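Local structure of putative DNA helicase (Lactobacillus plantarum, 3DMN) at residues Gln87-Gln92 / Arg97-Val102. The protein is a putative DNA helicase whose C-terminal domain, of the UvrD-like kind with a P-loop NTPase-type fold, probably helps couple ATP hydrolysis to DNA unwinding. Sequence-based numbering, arbitrary orientation.
Sequences QVTLIQ and RLAPGV. With ACT (acetate ion), chain F; ACT (acetate ion), chain C.
Thr89 faces the irregular loop that links its strand to the parallel strand 102-106, and its hydroxyl gives a hydrogen bond to the carbonyl of Leu98, OG1 to O 2.6 Å. The donor stands 58° out of the carbonyl plane, so the hydroxyl comes in over the face of the carbonyl group, not on a lone pair. With OG1 beside the backbone N (chi1 -65°), the hydroxyl turns to the loop while CG2 sits off the oxygen end of the same carbonyl, 3.5 Å from Leu98 O. Ala99 CB packs against Thr89 OG1 at 3.2 Å and, on its other flank, meets the amide end of Gln87. That chain is extended, CG anti to the backbone N, and runs out past the methyl, with CG and NE2 both in van der Waals contact with it.

Beside these side chains the backbone pairs in parallel fashion, Val88 opposite Val102: Val102 N donates to Gln87 O at 3.0 Å, and Thr89 N to Val102 O at 2.7 Å, the latter bond nearly straight at 165°. The pairing continues from Thr89 and Ile91 to Val104, while Val88 and Leu90 pack on helix 71-82. Strand 88-90 is outermost in the parallel sheet, and on its outer side Val88 N and Leu90 N are bonded to acetate ions. A water accepts from both Gln92 N and Arg97 N, bridging the end of 87-92 to the start of 97-102.

A valine at Thr89 would keep the branched shape but would probably leave the Leu98 carbonyl without this donor, with the loop there held to the strand mainly by packing. The chemistry thus implies a loop fastened by one side-chain hydroxyl together with two main-chain bonds, folded over the edge strand of a P-loop NTPase-like sheet.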
loop_
_atom_site.group_PDB
_atom_site.type_symbol
_atom_site.label_atom_id
_atom_site.label_comp_id
_atom_site.label_asym_id
_atom_site.label_seq_id
_atom_site.Cartn_x
_atom_site.Cartn_y
_atom_site.Cartn_z
ATOM N N GLN A 87 14.601 2.824 9.189
ATOM C CA GLN A 87 15.391 1.642 8.810
ATOM C C GLN A 87 14.633 1.021 7.658
ATOM O O GLN A 87 13.464 0.692 7.828
ATOM C CB GLN A 87 15.445 0.638 9.973
ATOM C CG GLN A 87 16.465 -0.470 9.791
ATOM C CD GLN A 87 16.583 -1.360 11.044
ATOM O OE1 GLN A 87 15.628 -1.511 11.815
ATOM N NE2 GLN A 87 17.755 -1.927 11.242
ATOM N N VAL A 88 15.257 0.939 6.494
ATOM C CA VAL A 88 14.541 0.481 5.270
ATOM C C VAL A 88 15.288 -0.659 4.603
ATOM O O VAL A 88 16.545 -0.642 4.471
ATOM C CB VAL A 88 14.383 1.594 4.249
ATOM C CG1 VAL A 88 13.380 1.138 3.121
ATOM C CG2 VAL A 88 13.869 2.830 4.947
ATOM N N THR A 89 14.507 -1.666 4.201
ATOM C CA THR A 89 15.041 -2.782 3.428
ATOM C C THR A 89 14.247 -2.847 2.127
ATOM O O THR A 89 13.058 -3.191 2.135
ATOM C CB THR A 89 14.898 -4.089 4.198
ATOM O OG1 THR A 89 15.706 -4.017 5.374
ATOM C CG2 THR A 89 15.351 -5.280 3.339
ATOM N N LEU A 90 14.911 -2.505 1.025
ATOM C CA LEU A 90 14.292 -2.622 -0.280
ATOM C C LEU A 90 14.557 -4.055 -0.701
ATOM O O LEU A 90 15.720 -4.444 -0.985
ATOM C CB LEU A 90 14.860 -1.581 -1.241
ATOM C CG LEU A 90 14.473 -1.725 -2.717
ATOM C CD1 LEU A 90 13.020 -1.845 -2.790
ATOM C CD2 LEU A 90 14.963 -0.547 -3.512
ATOM N N ILE A 91 13.488 -4.863 -0.611
ATOM C CA ILE A 91 13.628 -6.341 -0.671
ATOM C C ILE A 91 13.924 -6.794 -2.063
ATOM O O ILE A 91 13.451 -6.206 -3.044
ATOM C CB ILE A 91 12.445 -7.179 -0.028
ATOM C CG1 ILE A 91 11.166 -7.137 -0.876
ATOM C CG2 ILE A 91 12.237 -6.801 1.470
ATOM C CD1 ILE A 91 10.241 -8.350 -0.679
ATOM N N GLN A 92 14.781 -7.834 -2.134
ATOM C CA GLN A 92 15.209 -8.425 -3.421
ATOM C C GLN A 92 14.750 -9.886 -3.524
ATOM O O GLN A 92 14.845 -10.517 -4.592
ATOM C CB GLN A 92 16.737 -8.376 -3.569
ATOM C CG GLN A 92 17.400 -7.009 -3.286
ATOM C CD GLN A 92 18.789 -6.877 -3.905
ATOM O OE1 GLN A 92 19.232 -7.750 -4.656
ATOM N NE2 GLN A 92 19.487 -5.785 -3.582
ATOM N N ARG A 97 16.749 -9.089 3.214
ATOM C CA ARG A 97 18.140 -9.310 3.573
ATOM C C ARG A 97 18.456 -8.842 4.989
ATOM O O ARG A 97 18.861 -9.648 5.836
ATOM C CB ARG A 97 19.086 -8.647 2.564
ATOM C CG ARG A 97 20.560 -8.841 2.873
ATOM C CD ARG A 97 21.457 -8.022 1.951
ATOM N NE ARG A 97 22.092 -8.743 0.827
ATOM C CZ ARG A 97 21.694 -9.887 0.256
ATOM N NH1 ARG A 97 22.401 -10.367 -0.754
ATOM N NH2 ARG A 97 20.615 -10.554 0.656
ATOM N N LEU A 98 18.304 -7.541 5.232
ATOM C CA LEU A 98 18.629 -6.950 6.541
ATOM C C LEU A 98 17.409 -6.289 7.183
ATOM O O LEU A 98 16.350 -6.187 6.562
ATOM C CB LEU A 98 19.755 -5.905 6.396
ATOM C CG LEU A 98 21.198 -6.218 6.827
ATOM C CD1 LEU A 98 21.904 -7.153 5.856
ATOM C CD2 LEU A 98 22.019 -4.921 7.005
ATOM N N ALA A 99 17.556 -5.911 8.453
ATOM C CA ALA A 99 16.840 -4.767 9.042
ATOM C C ALA A 99 15.346 -4.860 9.349
ATOM O O ALA A 99 14.615 -3.915 9.043
ATOM C CB ALA A 99 17.086 -3.530 8.196
ATOM N N PRO A 100 14.872 -5.974 9.958
ATOM C CA PRO A 100 13.459 -6.007 10.369
ATOM C C PRO A 100 12.997 -4.764 11.108
ATOM O O PRO A 100 12.915 -4.733 12.354
ATOM C CB PRO A 100 13.381 -7.272 11.190
ATOM C CG PRO A 100 14.296 -8.149 10.426
ATOM C CD PRO A 100 15.501 -7.268 10.232
ATOM N N GLY A 101 12.798 -3.742 10.270
ATOM C CA GLY A 101 12.126 -2.460 10.482
ATOM C C GLY A 101 11.193 -2.336 9.273
ATOM O O GLY A 101 10.164 -2.994 9.265
ATOM N N VAL A 102 11.572 -1.587 8.218
ATOM C CA VAL A 102 10.609 -1.307 7.115
ATOM C C VAL A 102 10.925 -2.069 5.813
ATOM O O VAL A 102 11.978 -1.854 5.222
ATOM C CB VAL A 102 10.560 0.225 6.827
ATOM C CG1 VAL A 102 9.521 0.581 5.794
ATOM C CG2 VAL A 102 10.313 1.021 8.113
HETATM C C ACT F . 18.087 -1.416 1.439
HETATM O O ACT F . 17.784 -2.621 1.241
HETATM O OXT ACT F . 18.979 -1.177 2.287
HETATM C CH3 ACT F . 17.484 -0.317 0.650
HETATM C C ACT C . 18.877 1.369 6.788
HETATM O O ACT C . 18.020 2.139 6.310
HETATM O OXT ACT C . 18.442 0.312 7.286
HETATM C CH3 ACT C . 20.296 1.648 6.747
HETATM O O HOH W 1 16.504 -8.658 0.436
#